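Cleavage stimulation factor 77 (Encephalitozoon cuniculi, PDB 2UY1) probably binds mRNA and, as a member of the Suppressor of forked family, is likely to serve as a helical-repeat scaffold in pre-mRNA 3'-end processing. Local coordinates at residues D244-M256 against Y439-I453. Sequence-based numbering, arbitrary orientation.
Sequences DGMFLSLYYGLVM and YHCFLDSFNFLDLKI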
loop_
_atom_site.group_PDB
_atom_site.type_symbol
_atom_site.label_atom_id
_atom_site.label_comp_id
_atom_site.label_asym_id
_atom_site.label_seq_id
_atom_site.Cartn_x
_atom_site.Cartn_y
_atom_site.Cartn_z
ATOM N N ASP B 244 8.341 -30.503 -10.844
ATOM C CA ASP B 244 6.895 -30.478 -10.832
ATOM C C ASP B 244 6.129 -29.258 -11.451
ATOM O O ASP B 244 5.112 -29.449 -12.126
ATOM C CB ASP B 244 6.447 -30.730 -9.386
ATOM C CG ASP B 244 5.444 -31.855 -9.288
ATOM O OD1 ASP B 244 5.709 -32.924 -9.919
ATOM O OD2 ASP B 244 4.400 -31.658 -8.594
ATOM N N GLY B 245 6.579 -28.034 -11.204
ATOM C CA GLY B 245 5.830 -26.804 -11.607
ATOM C C GLY B 245 5.566 -26.490 -13.093
ATOM O O GLY B 245 6.110 -27.142 -14.004
ATOM N N MET B 246 4.698 -25.498 -13.325
ATOM C CA MET B 246 4.484 -24.867 -14.633
ATOM C C MET B 246 5.692 -24.061 -15.198
ATOM O O MET B 246 5.840 -23.983 -16.394
ATOM C CB MET B 246 3.244 -23.968 -14.525
ATOM C CG MET B 246 2.858 -23.102 -15.733
ATOM S SD MET B 246 1.109 -22.726 -15.604
ATOM C CE MET B 246 0.478 -24.372 -15.963
ATOM N N PHE B 247 6.524 -23.443 -14.345
ATOM C CA PHE B 247 7.658 -22.582 -14.818
ATOM C C PHE B 247 8.476 -23.166 -16.007
ATOM O O PHE B 247 8.665 -22.503 -17.045
ATOM C CB PHE B 247 8.628 -22.203 -13.654
ATOM C CG PHE B 247 9.806 -21.383 -14.097
ATOM C CD1 PHE B 247 9.761 -19.963 -14.037
ATOM C CD2 PHE B 247 10.951 -21.989 -14.621
ATOM C CE1 PHE B 247 10.845 -19.214 -14.462
ATOM C CE2 PHE B 247 12.028 -21.241 -15.070
ATOM C CZ PHE B 247 11.981 -19.836 -15.000
ATOM N N LEU B 248 9.012 -24.376 -15.815
ATOM C CA LEU B 248 9.943 -24.955 -16.792
ATOM C C LEU B 248 9.280 -25.257 -18.106
ATOM O O LEU B 248 9.945 -25.230 -19.123
ATOM C CB LEU B 248 10.648 -26.236 -16.250
ATOM C CG LEU B 248 11.938 -26.118 -15.456
ATOM C CD1 LEU B 248 12.485 -27.521 -15.221
ATOM C CD2 LEU B 248 13.010 -25.309 -16.132
ATOM N N SER B 249 7.969 -25.535 -18.099
ATOM C CA SER B 249 7.223 -25.710 -19.361
ATOM C C SER B 249 7.005 -24.402 -20.098
ATOM O O SER B 249 7.056 -24.376 -21.340
ATOM C CB SER B 249 5.895 -26.442 -19.128
ATOM O OG SER B 249 6.142 -27.746 -18.551
ATOM N N LEU B 250 6.734 -23.328 -19.345
ATOM C CA LEU B 250 6.593 -21.993 -19.920
ATOM C C LEU B 250 7.886 -21.471 -20.542
ATOM O O LEU B 250 7.878 -20.879 -21.646
ATOM C CB LEU B 250 6.030 -20.993 -18.868
ATOM C CG LEU B 250 4.637 -21.239 -18.277
ATOM C CD1 LEU B 250 4.130 -19.997 -17.548
ATOM C CD2 LEU B 250 3.628 -21.608 -19.326
ATOM N N TYR B 251 8.993 -21.679 -19.821
ATOM C CA TYR B 251 10.315 -21.401 -20.320
ATOM C C TYR B 251 10.700 -22.285 -21.547
ATOM O O TYR B 251 11.211 -21.817 -22.558
ATOM C CB TYR B 251 11.269 -21.632 -19.169
ATOM C CG TYR B 251 12.753 -21.517 -19.469
ATOM C CD1 TYR B 251 13.400 -20.258 -19.414
ATOM C CD2 TYR B 251 13.533 -22.648 -19.724
ATOM C CE1 TYR B 251 14.776 -20.136 -19.647
ATOM C CE2 TYR B 251 14.949 -22.508 -19.965
ATOM C CZ TYR B 251 15.542 -21.261 -19.912
ATOM O OH TYR B 251 16.904 -21.114 -20.125
ATOM N N TYR B 252 10.461 -23.575 -21.440
ATOM C CA TYR B 252 10.535 -24.473 -22.624
ATOM C C TYR B 252 9.698 -23.961 -23.818
ATOM O O TYR B 252 10.218 -23.764 -24.882
ATOM C CB TYR B 252 10.078 -25.884 -22.183
ATOM C CG TYR B 252 10.351 -27.016 -23.206
ATOM C CD1 TYR B 252 11.657 -27.380 -23.553
ATOM C CD2 TYR B 252 9.288 -27.732 -23.778
ATOM C CE1 TYR B 252 11.891 -28.420 -24.506
ATOM C CE2 TYR B 252 9.501 -28.765 -24.713
ATOM C CZ TYR B 252 10.801 -29.108 -25.075
ATOM O OH TYR B 252 11.010 -30.170 -26.000
ATOM N N GLY B 253 8.421 -23.658 -23.645
ATOM C CA GLY B 253 7.642 -23.214 -24.802
ATOM C C GLY B 253 8.262 -21.976 -25.434
ATOM O O GLY B 253 8.510 -21.922 -26.636
ATOM N N LEU B 254 8.540 -20.968 -24.602
ATOM C CA LEU B 254 8.992 -19.703 -25.137
ATOM C C LEU B 254 10.452 -19.686 -25.599
ATOM O O LEU B 254 10.755 -19.128 -26.645
ATOM C CB LEU B 254 8.735 -18.559 -24.137
ATOM C CG LEU B 254 9.013 -17.129 -24.641
ATOM C CD1 LEU B 254 8.183 -16.700 -25.861
ATOM C CD2 LEU B 254 8.842 -16.154 -23.425
ATOM N N VAL B 255 11.353 -20.188 -24.784
ATOM C CA VAL B 255 12.797 -19.986 -25.027
ATOM C C VAL B 255 13.304 -21.032 -26.047
ATOM O O VAL B 255 14.184 -20.752 -26.879
ATOM C CB VAL B 255 13.579 -20.099 -23.694
ATOM C CG1 VAL B 255 15.085 -20.383 -23.890
ATOM C CG2 VAL B 255 13.361 -18.841 -22.825
ATOM N N MET B 256 12.711 -22.217 -25.972
ATOM C CA MET B 256 13.100 -23.341 -26.850
ATOM C C MET B 256 12.147 -23.569 -28.023
ATOM O O MET B 256 12.309 -24.573 -28.732
ATOM C CB MET B 256 13.184 -24.614 -26.029
ATOM C CG MET B 256 13.951 -24.440 -24.774
ATOM S SD MET B 256 15.648 -24.180 -25.178
ATOM C CE MET B 256 16.409 -24.128 -23.548
ATOM N N TYR B 439 16.402 -15.997 -12.825
ATOM C CA TYR B 439 15.248 -16.849 -12.672
ATOM C C TYR B 439 14.050 -16.033 -12.259
ATOM O O TYR B 439 13.005 -16.211 -12.847
ATOM C CB TYR B 439 15.518 -17.935 -11.595
ATOM C CG TYR B 439 14.267 -18.670 -11.134
ATOM C CD1 TYR B 439 13.694 -19.695 -11.911
ATOM C CD2 TYR B 439 13.654 -18.333 -9.930
ATOM C CE1 TYR B 439 12.575 -20.358 -11.486
ATOM C CE2 TYR B 439 12.537 -18.977 -9.507
ATOM C CZ TYR B 439 11.982 -19.981 -10.297
ATOM O OH TYR B 439 10.862 -20.640 -9.837
ATOM N N HIS B 440 14.192 -15.188 -11.219
ATOM C CA HIS B 440 13.057 -14.369 -10.778
ATOM C C HIS B 440 12.584 -13.399 -11.803
ATOM O O HIS B 440 11.402 -13.181 -11.920
ATOM C CB HIS B 440 13.252 -13.725 -9.396
ATOM C CG HIS B 440 13.216 -14.724 -8.293
ATOM N ND1 HIS B 440 14.205 -15.447 -7.716
ATOM C CD2 HIS B 440 12.036 -15.173 -7.743
ATOM C CE1 HIS B 440 13.619 -16.254 -6.777
ATOM N NE2 HIS B 440 12.305 -16.088 -6.828
ATOM N N CYS B 441 13.493 -12.886 -12.612
ATOM C CA CYS B 441 13.140 -12.113 -13.803
ATOM C C CYS B 441 12.219 -12.854 -14.747
ATOM O O CYS B 441 11.270 -12.287 -15.229
ATOM C CB CYS B 441 14.379 -11.590 -14.540
ATOM S SG CYS B 441 15.238 -10.191 -13.723
ATOM N N PHE B 442 12.493 -14.138 -15.017
ATOM C CA PHE B 442 11.650 -14.901 -15.892
ATOM C C PHE B 442 10.354 -15.184 -15.155
ATOM O O PHE B 442 9.298 -14.941 -15.715
ATOM C CB PHE B 442 12.350 -16.207 -16.329
ATOM C CG PHE B 442 13.244 -16.054 -17.521
ATOM C CD1 PHE B 442 12.836 -16.480 -18.758
ATOM C CD2 PHE B 442 14.529 -15.510 -17.390
ATOM C CE1 PHE B 442 13.647 -16.339 -19.881
ATOM C CE2 PHE B 442 15.334 -15.353 -18.490
ATOM C CZ PHE B 442 14.882 -15.786 -19.753
ATOM N N LEU B 443 10.425 -15.700 -13.905
ATOM C CA LEU B 443 9.222 -15.947 -13.152
ATOM C C LEU B 443 8.265 -14.761 -13.075
ATOM O O LEU B 443 7.065 -14.943 -13.202
ATOM C CB LEU B 443 9.535 -16.370 -11.707
ATOM C CG LEU B 443 8.371 -16.689 -10.776
ATOM C CD1 LEU B 443 7.545 -17.882 -11.345
ATOM C CD2 LEU B 443 8.962 -17.090 -9.380
ATOM N N ASP B 444 8.780 -13.574 -12.778
ATOM C CA ASP B 444 7.868 -12.440 -12.622
ATOM C C ASP B 444 7.186 -12.130 -13.927
ATOM O O ASP B 444 6.082 -11.615 -13.955
ATOM C CB ASP B 444 8.612 -11.210 -12.145
ATOM C CG ASP B 444 9.089 -11.345 -10.737
ATOM O OD1 ASP B 444 8.600 -12.217 -9.949
ATOM O OD2 ASP B 444 10.001 -10.593 -10.427
ATOM N N SER B 445 7.888 -12.396 -15.018
ATOM C CA SER B 445 7.398 -12.088 -16.358
ATOM C C SER B 445 6.305 -13.075 -16.786
ATOM O O SER B 445 5.378 -12.670 -17.488
ATOM C CB SER B 445 8.549 -12.178 -17.344
ATOM O OG SER B 445 9.446 -11.077 -17.214
ATOM N N PHE B 446 6.452 -14.355 -16.437
ATOM C CA PHE B 446 5.437 -15.361 -16.793
ATOM C C PHE B 446 4.195 -15.089 -15.946
ATOM O O PHE B 446 3.073 -15.307 -16.424
ATOM C CB PHE B 446 5.857 -16.808 -16.502
ATOM C CG PHE B 446 7.002 -17.327 -17.348
ATOM C CD1 PHE B 446 7.004 -17.208 -18.725
ATOM C CD2 PHE B 446 8.057 -18.008 -16.757
ATOM C CE1 PHE B 446 8.067 -17.689 -19.520
ATOM C CE2 PHE B 446 9.101 -18.545 -17.555
ATOM C CZ PHE B 446 9.101 -18.361 -18.931
ATOM N N ASN B 447 4.406 -14.635 -14.695
ATOM C CA ASN B 447 3.265 -14.296 -13.773
ATOM C C ASN B 447 2.576 -13.000 -14.264
ATOM O O ASN B 447 3.243 -12.190 -14.854
ATOM C CB ASN B 447 3.747 -14.186 -12.294
ATOM C CG ASN B 447 4.144 -15.530 -11.710
ATOM O OD1 ASN B 447 3.656 -16.567 -12.159
ATOM N ND2 ASN B 447 5.060 -15.531 -10.717
ATOM N N PHE B 448 1.254 -12.832 -14.110
ATOM C CA PHE B 448 0.550 -11.630 -14.634
ATOM C C PHE B 448 -0.297 -11.067 -13.507
ATOM O O PHE B 448 -1.230 -11.721 -13.015
ATOM C CB PHE B 448 -0.320 -11.915 -15.886
ATOM C CG PHE B 448 -1.128 -10.702 -16.386
ATOM C CD1 PHE B 448 -0.487 -9.555 -16.927
ATOM C CD2 PHE B 448 -2.521 -10.674 -16.283
ATOM C CE1 PHE B 448 -1.233 -8.444 -17.404
ATOM C CE2 PHE B 448 -3.252 -9.580 -16.733
ATOM C CZ PHE B 448 -2.610 -8.456 -17.300
ATOM N N LEU B 449 0.033 -9.862 -13.071
ATOM C CA LEU B 449 -0.650 -9.295 -11.922
ATOM C C LEU B 449 -0.584 -10.287 -10.733
ATOM O O LEU B 449 0.500 -10.705 -10.367
ATOM C CB LEU B 449 -2.070 -8.929 -12.301
ATOM C CG LEU B 449 -2.096 -7.899 -13.471
ATOM C CD1 LEU B 449 -3.483 -7.477 -13.719
ATOM C CD2 LEU B 449 -1.244 -6.681 -13.117
ATOM N N ASP B 450 -1.732 -10.651 -10.158
ATOM C CA ASP B 450 -1.798 -11.551 -9.011
ATOM C C ASP B 450 -2.014 -13.026 -9.416
ATOM O O ASP B 450 -2.046 -13.950 -8.556
ATOM C CB ASP B 450 -2.924 -11.088 -8.081
ATOM C CG ASP B 450 -4.257 -11.198 -8.716
ATOM O OD1 ASP B 450 -4.505 -10.438 -9.696
ATOM O OD2 ASP B 450 -5.044 -12.069 -8.238
ATOM N N LEU B 451 -2.180 -13.234 -10.717
ATOM C CA LEU B 451 -2.184 -14.553 -11.310
ATOM C C LEU B 451 -0.734 -15.068 -11.342
ATOM O O LEU B 451 0.078 -14.582 -12.126
ATOM C CB LEU B 451 -2.703 -14.455 -12.732
ATOM C CG LEU B 451 -3.113 -15.728 -13.463
ATOM C CD1 LEU B 451 -4.165 -16.512 -12.660
ATOM C CD2 LEU B 451 -3.681 -15.282 -14.799
ATOM N N LYS B 452 -0.417 -16.015 -10.467
ATOM C CA LYS B 452 0.946 -16.491 -10.231
ATOM C C LYS B 452 1.027 -18.003 -10.354
ATOM O O LYS B 452 0.024 -18.654 -10.164
ATOM C CB LYS B 452 1.432 -16.044 -8.848
ATOM C CG LYS B 452 1.708 -14.531 -8.808
ATOM C CD LYS B 452 2.118 -14.022 -7.499
ATOM C CE LYS B 452 2.405 -12.491 -7.612
ATOM N NZ LYS B 452 3.063 -11.933 -6.415
ATOM N N ILE B 453 2.203 -18.531 -10.692
ATOM C CA ILE B 453 2.517 -19.980 -10.693
ATOM C C ILE B 453 2.483 -20.466 -9.206
ATOM O O ILE B 453 3.090 -19.841 -8.364
ATOM C CB ILE B 453 3.917 -20.201 -11.382
ATOM C CG1 ILE B 453 3.869 -19.906 -12.893
ATOM C CG2 ILE B 453 4.491 -21.600 -11.170
ATOM C CD1 ILE B 453 5.287 -19.750 -13.588
#
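Phe-247 enters helix 439-446 as a knob into a hole, its ring lodged among Tyr-439, Phe-442, Leu-443 and Phe-446. Two aromatic rings flank it on opposite faces. From one comes Tyr-439, tilted by 47°, with CD1 3.5 Å from Phe-247 CZ and CE1 above the middle of the phenylalanine ring. On the other, Phe-446 turns its edge in an offset edge-to-face pair, its CE2 3.6 Å from Phe-247 CE1. The rim of Phe-247 meets backbone as well as side chain, for CE1 lies 3.6 Å from Leu-443 N, nearly in the ring plane. With CG anti to the backbone N, the ring swings out from helix 247-255 into this hole.

Phe-446 is itself held on a face: Leu-250 CB stands 3.8 Å from its ring centroid, 6° off the normal, a nearly vertical CH-pi contact. Its CZ reaches the backbone of the facing helix, 3.4 Å from Tyr-251 N, an amide already bonded to Phe-247 O. In this protein of antiparallel helical repeats, the chain returns after some 180 residues to lay its last modelled helix, 434-446, at 88° across helix 247-255; side chains meet there through aromatic and aliphatic groups, and no hydrogen bond joins the two segments.

Farther along, Tyr-251 directs its edge at the face of Phe-442, centroids 5.6 Å apart, while its hydroxyl bonds to Glu-221 and Ser-220 of helix 213-225. After helix 439-446 the chain doubles back through a type II' turn from Phe-448 to Leu-451. Asn-447 OD1 receives Ile-453 N at 2.8 Å, tying the two ends of this loop together, and Ile-453 CD1 packs 3.9 Å from Phe-247 CA.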